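Local coordinates for origin recognition complex subunit 2 ORC2 (Aeropyrum pernix, PDB 1W5S), which binds DNA and ATP, combines an AAA+ ATPase domain with a winged-helix domain, and takes part in regulating DNA replication, at residues Y215-L220 against G250-G255; T222-R227 against R261-L266. All coordinates share one frame; numbering follows the deposited sequence.

Contact 1. Residues Y215-L220 against G250-G255. With ADP (adenosine-5'-diphosphate), chain E.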
ATOM      1  N   TYR A 215      -2.128  11.211   2.757  1.00 33.93           N
ATOM      2  CA  TYR A 215      -2.732  12.465   2.296  1.00 34.63           C
ATOM      3  C   TYR A 215      -2.880  13.544   3.346  1.00 35.24           C
ATOM      4  O   TYR A 215      -3.285  13.289   4.477  1.00 35.68           O
ATOM      5  CB  TYR A 215      -4.116  12.229   1.672  1.00 34.76           C
ATOM      6  CG  TYR A 215      -4.010  11.474   0.367  1.00 34.72           C
ATOM      7  CD1 TYR A 215      -4.664  10.256   0.186  1.00 34.22           C
ATOM      8  CD2 TYR A 215      -3.251  11.993  -0.692  1.00 32.70           C
ATOM      9  CE1 TYR A 215      -4.595   9.582  -1.020  1.00 33.06           C
ATOM     10  CE2 TYR A 215      -3.163  11.352  -1.853  1.00 34.34           C
ATOM     11  CZ  TYR A 215      -3.829  10.122  -2.028  1.00 34.83           C
ATOM     12  OH  TYR A 215      -3.713   9.481  -3.227  1.00 34.39           O
ATOM     13  N   LYS A 216      -2.535  14.771   2.953  1.00 35.62           N
ATOM     14  CA  LYS A 216      -2.752  15.934   3.832  1.00 35.32           C
ATOM     15  C   LYS A 216      -4.179  16.431   3.601  1.00 35.48           C
ATOM     16  O   LYS A 216      -4.861  15.994   2.611  1.00 35.44           O
ATOM     17  CB  LYS A 216      -1.803  17.085   3.532  1.00 34.72           C
ATOM     18  CG  LYS A 216      -0.396  16.771   3.420  1.00 36.18           C
ATOM     19  CD  LYS A 216       0.214  16.203   4.665  1.00 38.30           C
ATOM     20  CE  LYS A 216       1.740  16.187   4.419  1.00 38.61           C
ATOM     21  NZ  LYS A 216       2.512  15.865   5.621  1.00 39.28           N
ATOM     22  N   SER A 217      -4.620  17.345   4.475  1.00 35.39           N
ATOM     23  CA  SER A 217      -6.020  17.817   4.432  1.00 36.67           C
ATOM     24  C   SER A 217      -6.418  18.454   3.101  1.00 36.15           C
ATOM     25  O   SER A 217      -7.449  18.125   2.550  1.00 35.65           O
ATOM     26  CB  SER A 217      -6.340  18.710   5.640  1.00 36.16           C
ATOM     27  OG  SER A 217      -5.368  19.724   5.820  1.00 39.32           O
ATOM     28  N   ARG A 218      -5.574  19.316   2.569  1.00 37.54           N
ATOM     29  CA  ARG A 218      -5.751  19.896   1.225  1.00 39.65           C
ATOM     30  C   ARG A 218      -5.819  18.865   0.074  1.00 38.60           C
ATOM     31  O   ARG A 218      -6.464  19.108  -0.943  1.00 38.07           O
ATOM     32  CB  ARG A 218      -4.581  20.805   0.852  1.00 40.08           C
ATOM     33  CG  ARG A 218      -4.519  22.168   1.519  1.00 44.07           C
ATOM     34  CD  ARG A 218      -3.572  23.104   0.644  1.00 46.31           C
ATOM     35  NE  ARG A 218      -4.220  23.443  -0.656  1.00 52.06           N
ATOM     36  CZ  ARG A 218      -3.787  23.147  -1.899  1.00 53.25           C
ATOM     37  NH1 ARG A 218      -2.638  22.499  -2.136  1.00 52.99           N
ATOM     38  NH2 ARG A 218      -4.513  23.555  -2.952  1.00 54.13           N
ATOM     39  N   GLU A 219      -5.135  17.747   0.240  1.00 38.01           N
ATOM     40  CA  GLU A 219      -5.170  16.674  -0.746  1.00 37.50           C
ATOM     41  C   GLU A 219      -6.482  15.924  -0.611  1.00 36.88           C
ATOM     42  O   GLU A 219      -7.157  15.670  -1.594  1.00 35.67           O
ATOM     43  CB  GLU A 219      -3.963  15.741  -0.590  1.00 37.30           C
ATOM     44  CG  GLU A 219      -2.645  16.461  -0.673  1.00 36.43           C
ATOM     45  CD  GLU A 219      -1.448  15.559  -0.594  1.00 37.50           C
ATOM     46  OE1 GLU A 219      -0.634  15.594  -1.536  1.00 37.40           O
ATOM     47  OE2 GLU A 219      -1.282  14.865   0.429  1.00 38.72           O
ATOM     48  N   LEU A 220      -6.885  15.636   0.620  1.00 36.97           N
ATOM     49  CA  LEU A 220      -8.195  14.986   0.836  1.00 37.05           C
ATOM     50  C   LEU A 220      -9.344  15.847   0.339  1.00 37.25           C
ATOM     51  O   LEU A 220     -10.297  15.347  -0.239  1.00 36.44           O
ATOM     52  CB  LEU A 220      -8.418  14.593   2.291  1.00 36.48           C
ATOM     53  CG  LEU A 220      -7.475  13.506   2.822  1.00 35.58           C
ATOM     54  CD1 LEU A 220      -7.785  13.173   4.254  1.00 33.57           C
ATOM     55  CD2 LEU A 220      -7.494  12.278   1.928  1.00 37.45           C
ATOM     56  N   GLY A 250      -6.949  14.587   7.468  1.00 36.38           N
ATOM     57  CA  GLY A 250      -5.661  15.078   6.959  1.00 35.96           C
ATOM     58  C   GLY A 250      -4.574  14.703   7.925  1.00 36.15           C
ATOM     59  O   GLY A 250      -4.740  14.768   9.105  1.00 36.44           O
ATOM     60  N   GLU A 251      -3.449  14.254   7.419  1.00 38.04           N
ATOM     61  CA  GLU A 251      -2.412  13.777   8.307  1.00 38.02           C
ATOM     62  C   GLU A 251      -1.679  14.949   9.003  1.00 37.85           C
ATOM     63  O   GLU A 251      -1.192  14.792  10.097  1.00 36.36           O
ATOM     64  CB  GLU A 251      -1.512  12.814   7.581  1.00 37.70           C
ATOM     65  CG  GLU A 251      -0.228  13.326   7.211  1.00 40.43           C
ATOM     66  CD  GLU A 251       0.710  13.284   8.325  1.00 42.37           C
ATOM     67  OE1 GLU A 251       0.607  12.261   9.049  1.00 49.26           O
ATOM     68  OE2 GLU A 251       1.485  14.256   8.489  1.00 35.19           O
ATOM     69  N   ASP A 252      -1.680  16.120   8.375  1.00 38.15           N
ATOM     70  CA  ASP A 252      -1.239  17.378   9.022  1.00 38.62           C
ATOM     71  C   ASP A 252      -2.113  17.863  10.204  1.00 38.33           C
ATOM     72  O   ASP A 252      -1.708  18.749  10.946  1.00 37.94           O
ATOM     73  CB  ASP A 252      -1.138  18.507   7.984  1.00 39.23           C
ATOM     74  CG  ASP A 252      -2.326  18.533   6.999  1.00 40.58           C
ATOM     75  OD1 ASP A 252      -2.649  19.607   6.512  1.00 44.84           O
ATOM     76  OD2 ASP A 252      -2.938  17.491   6.689  1.00 41.60           O
ATOM     77  N   LYS A 253      -3.305  17.296  10.365  1.00 38.41           N
ATOM     78  CA  LYS A 253      -4.220  17.640  11.457  1.00 37.40           C
ATOM     79  C   LYS A 253      -4.437  16.446  12.389  1.00 36.85           C
ATOM     80  O   LYS A 253      -5.421  16.397  13.138  1.00 36.73           O
ATOM     81  CB  LYS A 253      -5.576  17.968  10.875  1.00 38.09           C
ATOM     82  CG  LYS A 253      -5.617  18.876   9.681  1.00 38.83           C
ATOM     83  CD  LYS A 253      -6.010  20.221  10.098  1.00 39.00           C
ATOM     84  CE  LYS A 253      -5.221  21.310   9.461  1.00 40.12           C
ATOM     85  NZ  LYS A 253      -6.064  21.700   8.311  1.00 46.04           N
ATOM     86  N   GLY A 254      -3.570  15.450  12.327  1.00 37.20           N
ATOM     87  CA  GLY A 254      -3.543  14.396  13.354  1.00 37.11           C
ATOM     88  C   GLY A 254      -4.222  13.108  12.939  1.00 37.28           C
ATOM     89  O   GLY A 254      -4.318  12.189  13.725  1.00 37.50           O
ATOM     90  N   GLY A 255      -4.655  13.023  11.685  1.00 37.31           N
ATOM     91  CA  GLY A 255      -5.264  11.819  11.168  1.00 36.77           C
ATOM     92  C   GLY A 255      -4.352  10.927  10.349  1.00 36.47           C
ATOM     93  O   GLY A 255      -3.184  11.221  10.132  1.00 36.22           O
TER
HETATM   94  PB  ADP E 700      -4.317   2.085  -0.737  1.00 20.83           P
HETATM   95  O1B ADP E 700      -4.987   1.411   0.432  1.00 22.58           O
HETATM   96  O2B ADP E 700      -3.015   2.786  -0.361  1.00 26.04           O
HETATM   97  O3B ADP E 700      -4.108   1.097  -1.906  1.00 27.24           O
HETATM   98  PA  ADP E 700      -6.409   3.065  -2.532  1.00 24.64           P
HETATM   99  O1A ADP E 700      -7.162   1.801  -2.285  1.00 21.40           O
HETATM  100  O2A ADP E 700      -5.662   3.336  -3.818  1.00 22.03           O
HETATM  101  O3A ADP E 700      -5.347   3.217  -1.239  1.00 22.57           O
HETATM  102  O5' ADP E 700      -7.390   4.328  -2.243  1.00 23.02           O
HETATM  103  C5' ADP E 700      -8.390   4.370  -1.199  1.00 20.46           C
HETATM  104  C4' ADP E 700      -9.591   5.118  -1.693  1.00 18.59           C
HETATM  105  O4' ADP E 700      -9.234   6.490  -1.942  1.00 19.70           O
HETATM  106  C3' ADP E 700     -10.125   4.605  -3.021  1.00 21.77           C
HETATM  107  O3' ADP E 700     -11.504   4.886  -3.139  1.00 22.66           O
HETATM  108  C2' ADP E 700      -9.401   5.448  -4.089  1.00 21.91           C
HETATM  109  O2' ADP E 700     -10.178   5.613  -5.302  1.00 19.86           O
HETATM  110  C1' ADP E 700      -9.298   6.796  -3.351  1.00 22.38           C
HETATM  111  N9  ADP E 700      -8.130   7.542  -3.860  1.00 21.33           N
HETATM  112  C8  ADP E 700      -6.874   7.368  -3.407  1.00 21.20           C
HETATM  113  N7  ADP E 700      -6.022   8.168  -4.022  1.00 19.18           N
HETATM  114  C5  ADP E 700      -6.719   8.897  -4.877  1.00 20.46           C
HETATM  115  C6  ADP E 700      -6.354   9.923  -5.846  1.00 22.04           C
HETATM  116  N6  ADP E 700      -5.043  10.274  -5.944  1.00 23.77           N
HETATM  117  N1  ADP E 700      -7.345  10.494  -6.579  1.00 23.77           N
HETATM  118  C2  ADP E 700      -8.640  10.057  -6.430  1.00 22.31           C
HETATM  119  N3  ADP E 700      -9.002   9.084  -5.553  1.00 20.70           N
HETATM  120  C4  ADP E 700      -8.119   8.490  -4.772  1.00 19.20           C

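Contact 2. Residues T222-R227 against R261-L266. With ADP (adenosine-5'-diphosphate), chain E.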
ATOM      1  N   THR A 222      -9.123  18.031  -2.216  1.00 37.23           N
ATOM      2  CA  THR A 222      -9.108  17.905  -3.642  1.00 36.28           C
ATOM      3  C   THR A 222      -9.742  16.562  -4.096  1.00 34.77           C
ATOM      4  O   THR A 222     -10.437  16.493  -5.092  1.00 35.02           O
ATOM      5  CB  THR A 222      -7.654  18.062  -4.188  1.00 37.10           C
ATOM      6  OG1 THR A 222      -7.228  19.402  -4.007  1.00 38.88           O
ATOM      7  CG2 THR A 222      -7.562  17.744  -5.684  1.00 36.98           C
ATOM      8  N   ILE A 223      -9.474  15.492  -3.383  1.00 33.88           N
ATOM      9  CA  ILE A 223     -10.059  14.163  -3.715  1.00 33.69           C
ATOM     10  C   ILE A 223     -11.547  14.122  -3.505  1.00 32.61           C
ATOM     11  O   ILE A 223     -12.236  13.585  -4.302  1.00 32.38           O
ATOM     12  CB  ILE A 223      -9.371  13.030  -2.875  1.00 33.46           C
ATOM     13  CG1 ILE A 223      -7.975  12.778  -3.459  1.00 33.09           C
ATOM     14  CG2 ILE A 223     -10.175  11.732  -2.816  1.00 32.25           C
ATOM     15  CD1 ILE A 223      -7.080  11.942  -2.582  1.00 34.60           C
ATOM     16  N   LEU A 224     -12.038  14.696  -2.411  1.00 34.08           N
ATOM     17  CA  LEU A 224     -13.480  14.714  -2.100  1.00 34.41           C
ATOM     18  C   LEU A 224     -14.244  15.616  -3.069  1.00 34.03           C
ATOM     19  O   LEU A 224     -15.259  15.233  -3.640  1.00 33.93           O
ATOM     20  CB  LEU A 224     -13.705  15.159  -0.661  1.00 35.82           C
ATOM     21  CG  LEU A 224     -13.249  14.261   0.508  1.00 36.13           C
ATOM     22  CD1 LEU A 224     -13.384  14.990   1.802  1.00 34.61           C
ATOM     23  CD2 LEU A 224     -14.069  13.042   0.529  1.00 38.83           C
ATOM     24  N   GLU A 225     -13.705  16.801  -3.274  1.00 34.42           N
ATOM     25  CA  GLU A 225     -14.259  17.744  -4.232  1.00 34.80           C
ATOM     26  C   GLU A 225     -14.538  17.060  -5.596  1.00 33.80           C
ATOM     27  O   GLU A 225     -15.554  17.284  -6.211  1.00 32.44           O
ATOM     28  CB  GLU A 225     -13.319  18.986  -4.400  1.00 34.69           C
ATOM     29  CG  GLU A 225     -14.070  20.153  -5.012  1.00 36.09           C
ATOM     30  CD  GLU A 225     -13.230  21.305  -5.538  1.00 36.38           C
ATOM     31  OE1 GLU A 225     -13.706  22.430  -5.370  1.00 41.63           O
ATOM     32  OE2 GLU A 225     -12.160  21.114  -6.146  1.00 38.54           O
ATOM     33  N   GLN A 226     -13.606  16.235  -6.066  1.00 34.65           N
ATOM     34  CA  GLN A 226     -13.701  15.667  -7.417  1.00 34.69           C
ATOM     35  C   GLN A 226     -14.814  14.595  -7.434  1.00 34.70           C
ATOM     36  O   GLN A 226     -15.563  14.431  -8.416  1.00 32.19           O
ATOM     37  CB  GLN A 226     -12.343  15.093  -7.834  1.00 34.68           C
ATOM     38  CG  GLN A 226     -12.412  14.119  -9.009  1.00 34.11           C
ATOM     39  CD  GLN A 226     -11.064  13.554  -9.390  1.00 34.85           C
ATOM     40  OE1 GLN A 226     -10.339  12.979  -8.544  1.00 35.00           O
ATOM     41  NE2 GLN A 226     -10.727  13.674 -10.676  1.00 32.30           N
ATOM     42  N   ARG A 227     -14.895  13.857  -6.328  1.00 35.18           N
ATOM     43  CA  ARG A 227     -15.968  12.876  -6.167  1.00 36.40           C
ATOM     44  C   ARG A 227     -17.332  13.571  -6.056  1.00 36.74           C
ATOM     45  O   ARG A 227     -18.329  13.085  -6.570  1.00 36.31           O
ATOM     46  CB  ARG A 227     -15.731  12.068  -4.900  1.00 36.76           C
ATOM     47  CG  ARG A 227     -14.494  11.286  -4.918  1.00 36.86           C
ATOM     48  CD  ARG A 227     -14.465  10.254  -5.995  1.00 35.31           C
ATOM     49  NE  ARG A 227     -13.173   9.607  -5.973  1.00 36.91           N
ATOM     50  CZ  ARG A 227     -12.961   8.323  -5.782  1.00 36.67           C
ATOM     51  NH1 ARG A 227     -13.948   7.490  -5.724  1.00 38.29           N
ATOM     52  NH2 ARG A 227     -11.730   7.861  -5.782  1.00 40.01           N
ATOM     53  N   ARG A 261     -11.154   6.348   4.022  1.00 36.62           N
ATOM     54  CA  ARG A 261     -11.975   6.806   5.173  1.00 37.12           C
ATOM     55  C   ARG A 261     -12.695   8.076   4.769  1.00 37.05           C
ATOM     56  O   ARG A 261     -13.863   8.222   5.096  1.00 36.98           O
ATOM     57  CB  ARG A 261     -11.185   7.029   6.464  1.00 35.71           C
ATOM     58  CG  ARG A 261     -10.867   5.773   7.236  1.00 40.90           C
ATOM     59  CD  ARG A 261     -10.333   5.946   8.703  1.00 42.74           C
ATOM     60  NE  ARG A 261     -11.483   6.343   9.516  1.00 51.66           N
ATOM     61  CZ  ARG A 261     -11.543   6.517  10.848  1.00 52.25           C
ATOM     62  NH1 ARG A 261     -10.499   6.344  11.643  1.00 52.73           N
ATOM     63  NH2 ARG A 261     -12.697   6.906  11.388  1.00 53.29           N
ATOM     64  N   ALA A 262     -12.005   9.005   4.086  1.00 36.76           N
ATOM     65  CA  ALA A 262     -12.614  10.293   3.682  1.00 36.60           C
ATOM     66  C   ALA A 262     -13.820  10.156   2.722  1.00 36.98           C
ATOM     67  O   ALA A 262     -14.880  10.807   2.897  1.00 35.45           O
ATOM     68  CB  ALA A 262     -11.583  11.163   3.059  1.00 36.93           C
ATOM     69  N   ILE A 263     -13.670   9.277   1.713  1.00 36.76           N
ATOM     70  CA  ILE A 263     -14.741   9.086   0.715  1.00 35.56           C
ATOM     71  C   ILE A 263     -15.954   8.311   1.335  1.00 35.24           C
ATOM     72  O   ILE A 263     -17.103   8.644   1.101  1.00 33.73           O
ATOM     73  CB  ILE A 263     -14.203   8.434  -0.564  1.00 35.81           C
ATOM     74  CG1 ILE A 263     -13.396   9.472  -1.338  1.00 34.80           C
ATOM     75  CG2 ILE A 263     -15.356   7.796  -1.474  1.00 35.01           C
ATOM     76  CD1 ILE A 263     -12.453   8.928  -2.313  1.00 33.88           C
ATOM     77  N   VAL A 264     -15.650   7.312   2.122  1.00 34.68           N
ATOM     78  CA  VAL A 264     -16.640   6.541   2.865  1.00 35.04           C
ATOM     79  C   VAL A 264     -17.492   7.428   3.783  1.00 35.37           C
ATOM     80  O   VAL A 264     -18.719   7.311   3.820  1.00 33.97           O
ATOM     81  CB  VAL A 264     -15.934   5.375   3.652  1.00 34.59           C
ATOM     82  CG1 VAL A 264     -16.850   4.675   4.624  1.00 34.40           C
ATOM     83  CG2 VAL A 264     -15.390   4.344   2.631  1.00 33.41           C
ATOM     84  N   ALA A 265     -16.832   8.357   4.460  1.00 36.03           N
ATOM     85  CA  ALA A 265     -17.514   9.321   5.292  1.00 35.81           C
ATOM     86  C   ALA A 265     -18.475  10.179   4.492  1.00 36.26           C
ATOM     87  O   ALA A 265     -19.613  10.418   4.927  1.00 37.24           O
ATOM     88  CB  ALA A 265     -16.504  10.220   6.067  1.00 35.12           C
ATOM     89  N   LEU A 266     -17.986  10.726   3.385  1.00 36.79           N
ATOM     90  CA  LEU A 266     -18.803  11.554   2.511  1.00 36.95           C
ATOM     91  C   LEU A 266     -19.995  10.748   1.952  1.00 36.68           C
ATOM     92  O   LEU A 266     -21.127  11.188   1.934  1.00 35.82           O
ATOM     93  CB  LEU A 266     -17.928  12.124   1.387  1.00 37.22           C
ATOM     94  CG  LEU A 266     -18.688  12.858   0.319  1.00 37.79           C
ATOM     95  CD1 LEU A 266     -19.553  13.925   1.001  1.00 38.93           C
ATOM     96  CD2 LEU A 266     -17.741  13.430  -0.710  1.00 38.37           C
TER
HETATM   97  PB  ADP E 700      -4.317   2.085  -0.737  1.00 20.83           P
HETATM   98  O1B ADP E 700      -4.987   1.411   0.432  1.00 22.58           O
HETATM   99  O2B ADP E 700      -3.015   2.786  -0.361  1.00 26.04           O
HETATM  100  O3B ADP E 700      -4.108   1.097  -1.906  1.00 27.24           O
HETATM  101  PA  ADP E 700      -6.409   3.065  -2.532  1.00 24.64           P
HETATM  102  O1A ADP E 700      -7.162   1.801  -2.285  1.00 21.40           O
HETATM  103  O2A ADP E 700      -5.662   3.336  -3.818  1.00 22.03           O
HETATM  104  O3A ADP E 700      -5.347   3.217  -1.239  1.00 22.57           O
HETATM  105  O5' ADP E 700      -7.390   4.328  -2.243  1.00 23.02           O
HETATM  106  C5' ADP E 700      -8.390   4.370  -1.199  1.00 20.46           C
HETATM  107  C4' ADP E 700      -9.591   5.118  -1.693  1.00 18.59           C
HETATM  108  O4' ADP E 700      -9.234   6.490  -1.942  1.00 19.70           O
HETATM  109  C3' ADP E 700     -10.125   4.605  -3.021  1.00 21.77           C
HETATM  110  O3' ADP E 700     -11.504   4.886  -3.139  1.00 22.66           O
HETATM  111  C2' ADP E 700      -9.401   5.448  -4.089  1.00 21.91           C
HETATM  112  O2' ADP E 700     -10.178   5.613  -5.302  1.00 19.86           O
HETATM  113  C1' ADP E 700      -9.298   6.796  -3.351  1.00 22.38           C
HETATM  114  N9  ADP E 700      -8.130   7.542  -3.860  1.00 21.33           N
HETATM  115  C8  ADP E 700      -6.874   7.368  -3.407  1.00 21.20           C
HETATM  116  N7  ADP E 700      -6.022   8.168  -4.022  1.00 19.18           N
HETATM  117  C5  ADP E 700      -6.719   8.897  -4.877  1.00 20.46           C
HETATM  118  C6  ADP E 700      -6.354   9.923  -5.846  1.00 22.04           C
HETATM  119  N6  ADP E 700      -5.043  10.274  -5.944  1.00 23.77           N
HETATM  120  N1  ADP E 700      -7.345  10.494  -6.579  1.00 23.77           N
HETATM  121  C2  ADP E 700      -8.640  10.057  -6.430  1.00 22.31           C
HETATM  122  N3  ADP E 700      -9.002   9.084  -5.553  1.00 20.70           N
HETATM  123  C4  ADP E 700      -8.119   8.490  -4.772  1.00 19.20           C

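Contact 1. Residues Y215-L220 against G250-G255
Asp-252 turns its carboxylate onto the first turn of the helix that starts at Ser-217, and each oxygen takes one group of that serine. Asp-252 OD2 accepts Ser-217 N through its syn lone pair at 2.8 Å. Asp-252 OD1 receives Ser-217 OG, also at 2.8 Å, on the syn side but 26° out of the carboxylate plane. The serine hydroxyl sits between its own backbone N and carbonyl carbon (chi1 50°), which brings it to OD1. Lys-253 NZ donates a hydrogen bond to Ser-217 OG at 3.3 Å. Lys-216 holds the N-cap position, and its side chain runs beside that of Glu-251 in the same direction. Lys-216 NZ and Glu-251 OE2 form a salt bridge at 3.4 Å, a weak hydrogen bond; OE1 of Glu-251 pairs with Arg-394 and Arg-60. All this lies in the ATPase lid of the AAA+ module, where the turn after helix 239-249 meets the start of helix 217-231. Glu-251 N donates a backbone hydrogen bond to Tyr-215 O (3.1 Å). The Tyr-215 side chain extends to the nucleotide, and its OH donates to N7 of the ADP adenine at 2.8 Å. Gly-250 passes close to Ser-217, where a CB would clash with that of the serine.

Contact 2. Residues T222-R227 against R261-L266
Arg-227 NH2 donates two hydrogen bonds to ADP, to the ribose O2' at 2.8 Å and to the adenine N3 at 3.0 Å. The ribose oxygen meets the guanidinium edge-on, in its plane. Ile-263 comes from the other helix at about a right angle to the arginine and sets CD1 over the centre of one guanidinium face, 3.6 Å from Arg-227 CZ. NH1 is held by the backbone O of Val-14. The arginine chain is bent at chi2 (-62°), which carries the group round to the nucleotide. Helices 217-231 and 259-275 here form the side of the AAA+ lid that faces the base; their segments cross at -40° with axes 10.0 Å apart. Ile-223 touches the same Ile-263 CD1 with CG2 (3.6 Å), and its own CD1 packs on the adenine, 3.8 Å from C5. An alanine in place of Arg-227 is likely to leave N3 and O2' without their shared donor and Ile-263 CD1 without the flat group it covers. Farther from the nucleotide, Leu-224 pushes CD2 between Ala-262 and Leu-266, 3.9 Å from CD2 of Leu-266. Ile-245 of helix 239-249 touches all three of these side chains.

In the fold
The chain leaves the five-stranded parallel sheet after strand 209-211 and reaches Tyr-215 at the start of the lid. The start of helix 217-231, with the two residues before it, gives the first segment of contact 1, and its middle gives that of contact 2. After helix 239-249, the turn at 250-255 comes back to the start of helix 217-231, and contact 1 closes its loop. Helix 259-275 follows and packs against the middle of helix 217-231, and there contact 2 closes the second loop. The segments alternate along the chain, so the two loops cross. The centres of the two contacts are about 12 Å apart, and Tyr-215 packs on Ile-223 between them. Both reach ADP, whose other protein partners include Lys-65 and Thr-66 of the P-loop.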